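Long-range contacts in geranyltranstransferase (Marinomonas sp. MED121, PDB 4F62), which probably catalyses the chain-building condensation of isopentenyl diphosphate with an allylic diphosphate, yielding farnesyl diphosphate or a related prenyl diphosphate: residues 74-79 with 116-121; 121-126 with 142-147. All coordinates share one frame; numbering follows the deposited sequence.

Interaction 1 of 2, residues 74-79 with 116-121; sequences LESIHA and DALQTF
S76 meets F121 through its hydroxyl, with OG of S76 lying 3.4 Å from CD2 of F121 and approaching the ring obliquely. The same serine also touches the neighbouring backbone: its CB sits 3.6 Å from the carbonyl O of L118, while CB of L118 lies 3.8 Å from O of S76, a reciprocal fit of side chain against main chain. On one flank, CD1 of L118 reaches CB of A79 at 4.2 Å. On the other, the terminal CD1 of I77 crosses the stem of Q119 obliquely, 4.1 Å from its CG. With residues as small as serine and alanine at the interface, the two antiparallel helix axes come within 8.0 Å, at 164°. The pair belongs to the all-helical polyprenyl synthetase fold, in which helix 65-86 leads into the first aspartate-rich motif and helix 108-126 lines the dimer interface. The S76 hydroxyl is engaged within its own helix: OG, anti to the carbonyl carbon (chi1 -66°), turns back to hydrogen-bond with O of A72. Q119 is extended, its CG anti to the backbone N (chi1 172°), which carries the amide past I77 to the dimer interface, where OE1 hydrogen-bonds T120 of the second subunit and NE2 the carbonyl O of D116 of that subunit. M37 and L41 of helix 31-41 pack against L118.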
ATOM      1  N   LEU A  74       2.261   9.729  -5.039  1.00 30.85           N
ATOM      2  CA  LEU A  74       1.314   9.639  -6.153  1.00 32.32           C
ATOM      3  C   LEU A  74       1.990   9.041  -7.387  1.00 36.69           C
ATOM      4  O   LEU A  74       1.403   8.216  -8.092  1.00 40.96           O
ATOM      5  CB  LEU A  74       0.755  11.028  -6.487  1.00 35.57           C
ATOM      6  CG  LEU A  74      -0.249  11.538  -5.449  1.00 40.51           C
ATOM      7  CD1 LEU A  74      -0.340  13.044  -5.514  1.00 38.71           C
ATOM      8  CD2 LEU A  74      -1.612  10.923  -5.702  1.00 40.76           C
ATOM      9  N   GLU A  75       3.228   9.446  -7.653  1.00 33.64           N
ATOM     10  CA  GLU A  75       3.934   8.891  -8.807  1.00 35.77           C
ATOM     11  C   GLU A  75       4.212   7.391  -8.609  1.00 35.30           C
ATOM     12  O   GLU A  75       4.170   6.613  -9.566  1.00 36.35           O
ATOM     13  CB  GLU A  75       5.234   9.665  -9.089  1.00 33.53           C
ATOM     14  CG  GLU A  75       5.931   9.229 -10.367  1.00 34.04           C
ATOM     15  CD  GLU A  75       5.136   9.584 -11.640  1.00 42.32           C
ATOM     16  OE1 GLU A  75       4.198  10.408 -11.566  1.00 40.40           O
ATOM     17  OE2 GLU A  75       5.462   9.049 -12.733  1.00 44.22           O
ATOM     18  N   SER A  76       4.469   6.988  -7.364  1.00 35.52           N
ATOM     19  CA  SER A  76       4.727   5.573  -7.067  1.00 34.92           C
ATOM     20  C   SER A  76       3.485   4.725  -7.240  1.00 29.91           C
ATOM     21  O   SER A  76       3.557   3.615  -7.774  1.00 37.44           O
ATOM     22  CB  SER A  76       5.301   5.371  -5.653  1.00 32.09           C
ATOM     23  OG  SER A  76       6.589   5.960  -5.584  1.00 42.19           O
ATOM     24  N   ILE A  77       2.351   5.240  -6.777  1.00 35.50           N
ATOM     25  CA  ILE A  77       1.079   4.569  -6.999  1.00 33.52           C
ATOM     26  C   ILE A  77       0.819   4.421  -8.508  1.00 41.95           C
ATOM     27  O   ILE A  77       0.517   3.325  -8.992  1.00 36.63           O
ATOM     28  CB  ILE A  77      -0.089   5.321  -6.330  1.00 30.52           C
ATOM     29  CG1 ILE A  77       0.047   5.219  -4.805  1.00 32.56           C
ATOM     30  CG2 ILE A  77      -1.425   4.724  -6.768  1.00 34.20           C
ATOM     31  CD1 ILE A  77       0.015   3.760  -4.280  1.00 32.87           C
ATOM     32  N   HIS A  78       0.964   5.522  -9.240  1.00 34.41           N
ATOM     33  CA  HIS A  78       0.744   5.530 -10.679  1.00 36.33           C
ATOM     34  C   HIS A  78       1.657   4.504 -11.355  1.00 40.27           C
ATOM     35  O   HIS A  78       1.204   3.698 -12.185  1.00 36.22           O
ATOM     36  CB  HIS A  78       0.988   6.940 -11.230  1.00 34.95           C
ATOM     37  CG  HIS A  78       0.858   7.041 -12.718  1.00 39.16           C
ATOM     38  ND1 HIS A  78      -0.289   6.678 -13.393  1.00 42.16           N
ATOM     39  CD2 HIS A  78       1.732   7.463 -13.657  1.00 42.93           C
ATOM     40  CE1 HIS A  78      -0.113   6.870 -14.690  1.00 43.27           C
ATOM     41  NE2 HIS A  78       1.109   7.352 -14.877  1.00 42.13           N
ATOM     42  N   ALA A  79       2.933   4.505 -10.973  1.00 38.93           N
ATOM     43  CA  ALA A  79       3.900   3.582 -11.576  1.00 43.09           C
ATOM     44  C   ALA A  79       3.557   2.124 -11.277  1.00 40.93           C
ATOM     45  O   ALA A  79       3.656   1.266 -12.157  1.00 35.60           O
ATOM     46  CB  ALA A  79       5.340   3.905 -11.126  1.00 39.84           C
ATOM     47  N   ASP A 116       3.800  -4.345  -6.240  1.00 34.62           N
ATOM     48  CA  ASP A 116       3.425  -4.417  -4.828  1.00 35.55           C
ATOM     49  C   ASP A 116       4.330  -3.547  -3.976  1.00 36.51           C
ATOM     50  O   ASP A 116       3.871  -2.842  -3.076  1.00 36.32           O
ATOM     51  CB  ASP A 116       3.516  -5.861  -4.328  1.00 38.25           C
ATOM     52  CG  ASP A 116       2.426  -6.741  -4.907  1.00 44.66           C
ATOM     53  OD1 ASP A 116       1.418  -6.175  -5.390  1.00 39.54           O
ATOM     54  OD2 ASP A 116       2.569  -7.986  -4.863  1.00 45.58           O
ATOM     55  N   ALA A 117       5.622  -3.598  -4.263  1.00 31.66           N
ATOM     56  CA  ALA A 117       6.592  -2.841  -3.478  1.00 36.13           C
ATOM     57  C   ALA A 117       6.470  -1.348  -3.748  1.00 35.56           C
ATOM     58  O   ALA A 117       6.695  -0.534  -2.862  1.00 35.70           O
ATOM     59  CB  ALA A 117       8.003  -3.319  -3.778  1.00 33.21           C
ATOM     60  N   LEU A 118       6.129  -0.980  -4.978  1.00 32.56           N
ATOM     61  CA  LEU A 118       5.938   0.435  -5.276  1.00 33.69           C
ATOM     62  C   LEU A 118       4.732   0.986  -4.535  1.00 36.65           C
ATOM     63  O   LEU A 118       4.735   2.149  -4.136  1.00 33.96           O
ATOM     64  CB  LEU A 118       5.812   0.690  -6.780  1.00 33.41           C
ATOM     65  CG  LEU A 118       7.159   0.745  -7.531  1.00 37.26           C
ATOM     66  CD1 LEU A 118       6.946   0.670  -9.041  1.00 37.26           C
ATOM     67  CD2 LEU A 118       7.918   2.016  -7.191  1.00 34.62           C
ATOM     68  N   GLN A 119       3.696   0.166  -4.346  1.00 33.89           N
ATOM     69  CA  GLN A 119       2.582   0.621  -3.511  1.00 32.50           C
ATOM     70  C   GLN A 119       3.036   0.859  -2.066  1.00 32.65           C
ATOM     71  O   GLN A 119       2.710   1.889  -1.468  1.00 34.12           O
ATOM     72  CB  GLN A 119       1.355  -0.321  -3.534  1.00 28.23           C
ATOM     73  CG  GLN A 119       0.346   0.139  -2.482  1.00 32.26           C
ATOM     74  CD  GLN A 119      -1.026  -0.536  -2.530  1.00 36.71           C
ATOM     75  OE1 GLN A 119      -1.928  -0.126  -1.798  1.00 38.59           O
ATOM     76  NE2 GLN A 119      -1.184  -1.571  -3.367  1.00 31.06           N
ATOM     77  N   THR A 120       3.798  -0.074  -1.498  1.00 32.85           N
ATOM     78  CA  THR A 120       4.238   0.104  -0.113  1.00 32.69           C
ATOM     79  C   THR A 120       5.167   1.313  -0.016  1.00 35.05           C
ATOM     80  O   THR A 120       5.198   2.004   1.000  1.00 33.04           O
ATOM     81  CB  THR A 120       5.007  -1.117   0.410  1.00 35.95           C
ATOM     82  OG1 THR A 120       4.305  -2.312   0.053  1.00 39.08           O
ATOM     83  CG2 THR A 120       5.177  -1.034   1.942  1.00 32.67           C
ATOM     84  N   PHE A 121       5.948   1.554  -1.064  1.00 35.01           N
ATOM     85  CA  PHE A 121       6.887   2.676  -1.055  1.00 31.35           C
ATOM     86  C   PHE A 121       6.115   4.009  -1.000  1.00 32.73           C
ATOM     87  O   PHE A 121       6.572   4.972  -0.384  1.00 34.99           O
ATOM     88  CB  PHE A 121       7.787   2.592  -2.289  1.00 34.94           C
ATOM     89  CG  PHE A 121       8.808   3.692  -2.388  1.00 33.27           C
ATOM     90  CD1 PHE A 121       9.717   3.904  -1.369  1.00 34.67           C
ATOM     91  CD2 PHE A 121       8.882   4.487  -3.534  1.00 38.94           C
ATOM     92  CE1 PHE A 121      10.679   4.909  -1.459  1.00 39.45           C
ATOM     93  CE2 PHE A 121       9.848   5.500  -3.639  1.00 36.04           C
ATOM     94  CZ  PHE A 121      10.741   5.710  -2.601  1.00 40.07           C
TER

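Interaction 2 of 2, residues 121-126 with 142-147; sequences FAFELL and QELVVA
L144 meets A122, F123 and L126 in an entirely apolar helix-helix contact, buried where helix 108-126 runs beside helix 134-148, close to the second subunit. The two segments are antiparallel, at 161°, but their axes stay 11.3 Å apart, so large side chains rather than backbones bridge the interval. CD2 of L144 does most of the bridging, 3.7 Å from CD1 of L126 and 4.0 Å from CB of A122, and it rests over one face of the F123 ring, displaced toward the rim, 4.0 Å from CE1 of F123. With CG anti to the backbone N (chi1 -174°), L144 sends its branch out across the gap. V145 meets the same phenylalanine differently: its CG2 comes in obliquely, 3.7 Å from CE1 of F123, and the two side chains cross at about a right angle. The ring also stacks with F123 of the second subunit, so one aromatic group serves both the core of its own chain and the dimer. Putting an alanine in place of F123 would probably leave CD2 of L144 and CG2 of V145 without their shared aromatic partner and abolish the ring stack across the dimer. Polar neighbours are held at the margins, E143 by salt bridges to K139 and R190, and E124 by one to R150 of the second subunit. Antiparallel neighbouring helices packed in this way belong to the all-helical bundle of the isoprenoid synthase fold, here a homodimer with helix 108-126 at the subunit interface.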
ATOM      1  N   PHE A 121       5.948   1.554  -1.064  1.00 35.01           N
ATOM      2  CA  PHE A 121       6.887   2.676  -1.055  1.00 31.35           C
ATOM      3  C   PHE A 121       6.115   4.009  -1.000  1.00 32.73           C
ATOM      4  O   PHE A 121       6.572   4.972  -0.384  1.00 34.99           O
ATOM      5  CB  PHE A 121       7.787   2.592  -2.289  1.00 34.94           C
ATOM      6  CG  PHE A 121       8.808   3.692  -2.388  1.00 33.27           C
ATOM      7  CD1 PHE A 121       9.717   3.904  -1.369  1.00 34.67           C
ATOM      8  CD2 PHE A 121       8.882   4.487  -3.534  1.00 38.94           C
ATOM      9  CE1 PHE A 121      10.679   4.909  -1.459  1.00 39.45           C
ATOM     10  CE2 PHE A 121       9.848   5.500  -3.639  1.00 36.04           C
ATOM     11  CZ  PHE A 121      10.741   5.710  -2.601  1.00 40.07           C
ATOM     12  N   ALA A 122       4.946   4.062  -1.637  1.00 33.65           N
ATOM     13  CA  ALA A 122       4.122   5.269  -1.584  1.00 32.01           C
ATOM     14  C   ALA A 122       3.793   5.612  -0.140  1.00 37.97           C
ATOM     15  O   ALA A 122       3.866   6.766   0.277  1.00 33.93           O
ATOM     16  CB  ALA A 122       2.847   5.083  -2.373  1.00 29.93           C
ATOM     17  N   PHE A 123       3.459   4.592   0.638  1.00 32.97           N
ATOM     18  CA  PHE A 123       3.121   4.818   2.034  1.00 31.05           C
ATOM     19  C   PHE A 123       4.349   5.065   2.876  1.00 30.89           C
ATOM     20  O   PHE A 123       4.278   5.757   3.892  1.00 38.68           O
ATOM     21  CB  PHE A 123       2.226   3.688   2.561  1.00 31.02           C
ATOM     22  CG  PHE A 123       0.873   3.655   1.882  1.00 35.23           C
ATOM     23  CD1 PHE A 123      -0.114   4.572   2.233  1.00 34.45           C
ATOM     24  CD2 PHE A 123       0.607   2.744   0.859  1.00 30.83           C
ATOM     25  CE1 PHE A 123      -1.361   4.562   1.602  1.00 38.94           C
ATOM     26  CE2 PHE A 123      -0.633   2.724   0.220  1.00 31.56           C
ATOM     27  CZ  PHE A 123      -1.626   3.637   0.595  1.00 38.73           C
ATOM     28  N   GLU A 124       5.489   4.533   2.439  1.00 34.95           N
ATOM     29  CA  GLU A 124       6.745   4.817   3.115  1.00 35.48           C
ATOM     30  C   GLU A 124       7.033   6.313   2.972  1.00 37.71           C
ATOM     31  O   GLU A 124       7.422   6.981   3.931  1.00 34.54           O
ATOM     32  CB  GLU A 124       7.894   3.998   2.503  1.00 33.97           C
ATOM     33  CG  GLU A 124       9.278   4.298   3.123  1.00 35.55           C
ATOM     34  CD  GLU A 124      10.416   3.502   2.464  1.00 43.05           C
ATOM     35  OE1 GLU A 124      10.151   2.485   1.768  1.00 39.57           O
ATOM     36  OE2 GLU A 124      11.583   3.900   2.635  1.00 43.81           O
ATOM     37  N   LEU A 125       6.829   6.825   1.765  1.00 35.17           N
ATOM     38  CA  LEU A 125       7.112   8.232   1.436  1.00 36.88           C
ATOM     39  C   LEU A 125       6.299   9.157   2.330  1.00 39.35           C
ATOM     40  O   LEU A 125       6.810  10.155   2.838  1.00 38.18           O
ATOM     41  CB  LEU A 125       6.778   8.504  -0.043  1.00 32.93           C
ATOM     42  CG  LEU A 125       7.799   7.912  -1.028  1.00 33.45           C
ATOM     43  CD1 LEU A 125       7.268   7.842  -2.441  1.00 32.02           C
ATOM     44  CD2 LEU A 125       9.090   8.739  -0.976  1.00 36.78           C
ATOM     45  N   LEU A 126       5.038   8.793   2.551  1.00 32.58           N
ATOM     46  CA  LEU A 126       4.123   9.621   3.344  1.00 35.28           C
ATOM     47  C   LEU A 126       4.283   9.489   4.858  1.00 38.11           C
ATOM     48  O   LEU A 126       3.738  10.299   5.610  1.00 41.99           O
ATOM     49  CB  LEU A 126       2.662   9.354   2.949  1.00 32.01           C
ATOM     50  CG  LEU A 126       2.248   9.904   1.576  1.00 38.00           C
ATOM     51  CD1 LEU A 126       0.782   9.545   1.267  1.00 39.91           C
ATOM     52  CD2 LEU A 126       2.431  11.409   1.566  1.00 40.36           C
ATOM     53  N   GLN A 142      -4.796   9.301   4.194  1.00 28.78           N
ATOM     54  CA  GLN A 142      -6.222   9.058   3.955  1.00 40.99           C
ATOM     55  C   GLN A 142      -6.612   9.434   2.532  1.00 40.66           C
ATOM     56  O   GLN A 142      -7.339   8.688   1.872  1.00 33.91           O
ATOM     57  CB  GLN A 142      -7.084   9.831   4.949  1.00 39.36           C
ATOM     58  CG  GLN A 142      -6.965   9.316   6.368  1.00 37.26           C
ATOM     59  CD  GLN A 142      -7.590  10.263   7.374  1.00 40.09           C
ATOM     60  OE1 GLN A 142      -7.887  11.410   7.051  1.00 41.24           O
ATOM     61  NE2 GLN A 142      -7.783   9.791   8.604  1.00 44.60           N
ATOM     62  N   GLU A 143      -6.121  10.586   2.071  1.00 33.94           N
ATOM     63  CA  GLU A 143      -6.371  11.053   0.711  1.00 36.54           C
ATOM     64  C   GLU A 143      -5.871  10.037  -0.303  1.00 39.87           C
ATOM     65  O   GLU A 143      -6.561   9.733  -1.284  1.00 34.21           O
ATOM     66  CB  GLU A 143      -5.680  12.402   0.448  1.00 31.01           C
ATOM     67  CG  GLU A 143      -6.309  13.606   1.160  1.00 34.25           C
ATOM     68  CD  GLU A 143      -7.707  13.954   0.658  1.00 44.54           C
ATOM     69  OE1 GLU A 143      -8.030  13.663  -0.518  1.00 43.69           O
ATOM     70  OE2 GLU A 143      -8.493  14.530   1.445  1.00 44.37           O
ATOM     71  N   LEU A 144      -4.669   9.518  -0.075  1.00 36.36           N
ATOM     72  CA  LEU A 144      -4.056   8.605  -1.037  1.00 34.41           C
ATOM     73  C   LEU A 144      -4.805   7.278  -1.037  1.00 36.56           C
ATOM     74  O   LEU A 144      -5.028   6.677  -2.089  1.00 34.98           O
ATOM     75  CB  LEU A 144      -2.584   8.359  -0.715  1.00 35.51           C
ATOM     76  CG  LEU A 144      -1.836   7.521  -1.763  1.00 41.10           C
ATOM     77  CD1 LEU A 144      -1.773   8.250  -3.090  1.00 39.23           C
ATOM     78  CD2 LEU A 144      -0.419   7.152  -1.287  1.00 39.48           C
ATOM     79  N   VAL A 145      -5.198   6.830   0.151  1.00 33.28           N
ATOM     80  CA  VAL A 145      -5.920   5.572   0.301  1.00 28.89           C
ATOM     81  C   VAL A 145      -7.239   5.605  -0.473  1.00 37.03           C
ATOM     82  O   VAL A 145      -7.563   4.677  -1.225  1.00 33.62           O
ATOM     83  CB  VAL A 145      -6.202   5.271   1.798  1.00 32.69           C
ATOM     84  CG1 VAL A 145      -7.448   4.399   1.959  1.00 34.78           C
ATOM     85  CG2 VAL A 145      -4.993   4.601   2.433  1.00 32.67           C
ATOM     86  N   VAL A 146      -7.991   6.681  -0.302  1.00 35.01           N
ATOM     87  CA  VAL A 146      -9.305   6.740  -0.908  1.00 35.83           C
ATOM     88  C   VAL A 146      -9.193   6.837  -2.436  1.00 38.42           C
ATOM     89  O   VAL A 146     -10.065   6.344  -3.160  1.00 37.11           O
ATOM     90  CB  VAL A 146     -10.166   7.879  -0.301  1.00 41.53           C
ATOM     91  CG1 VAL A 146      -9.797   9.213  -0.887  1.00 44.19           C
ATOM     92  CG2 VAL A 146     -11.625   7.604  -0.533  1.00 55.05           C
ATOM     93  N   ALA A 147      -8.102   7.437  -2.917  1.00 37.66           N
ATOM     94  CA  ALA A 147      -7.874   7.593  -4.353  1.00 37.06           C
ATOM     95  C   ALA A 147      -7.345   6.330  -5.021  1.00 36.92           C
ATOM     96  O   ALA A 147      -7.618   6.090  -6.194  1.00 37.11           O
ATOM     97  CB  ALA A 147      -6.919   8.741  -4.616  1.00 33.06           C
TER

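Overall arrangement
After three earlier helices, 5-23, 31-41 and 48-60, helix 65-86 supplies the first segment, and interaction 1 closes a loop of 36 residues when helix 108-126 returns antiparallel beside it. Only then does interaction 2 open, closing a shorter loop of 15 residues as helix 134-148 turns back, so the two follow in series without nesting or crossing. Helix 108-126 is common to both: F121 ends one segment and begins the next, though it makes contact only in interaction 1. Their centres are 9 Å apart, and helix 65-86 also touches helix 134-148, with CD1 of L144 3.7 Å from CD2 of L74. Three helices thus share one core, and both contacts border the second subunit.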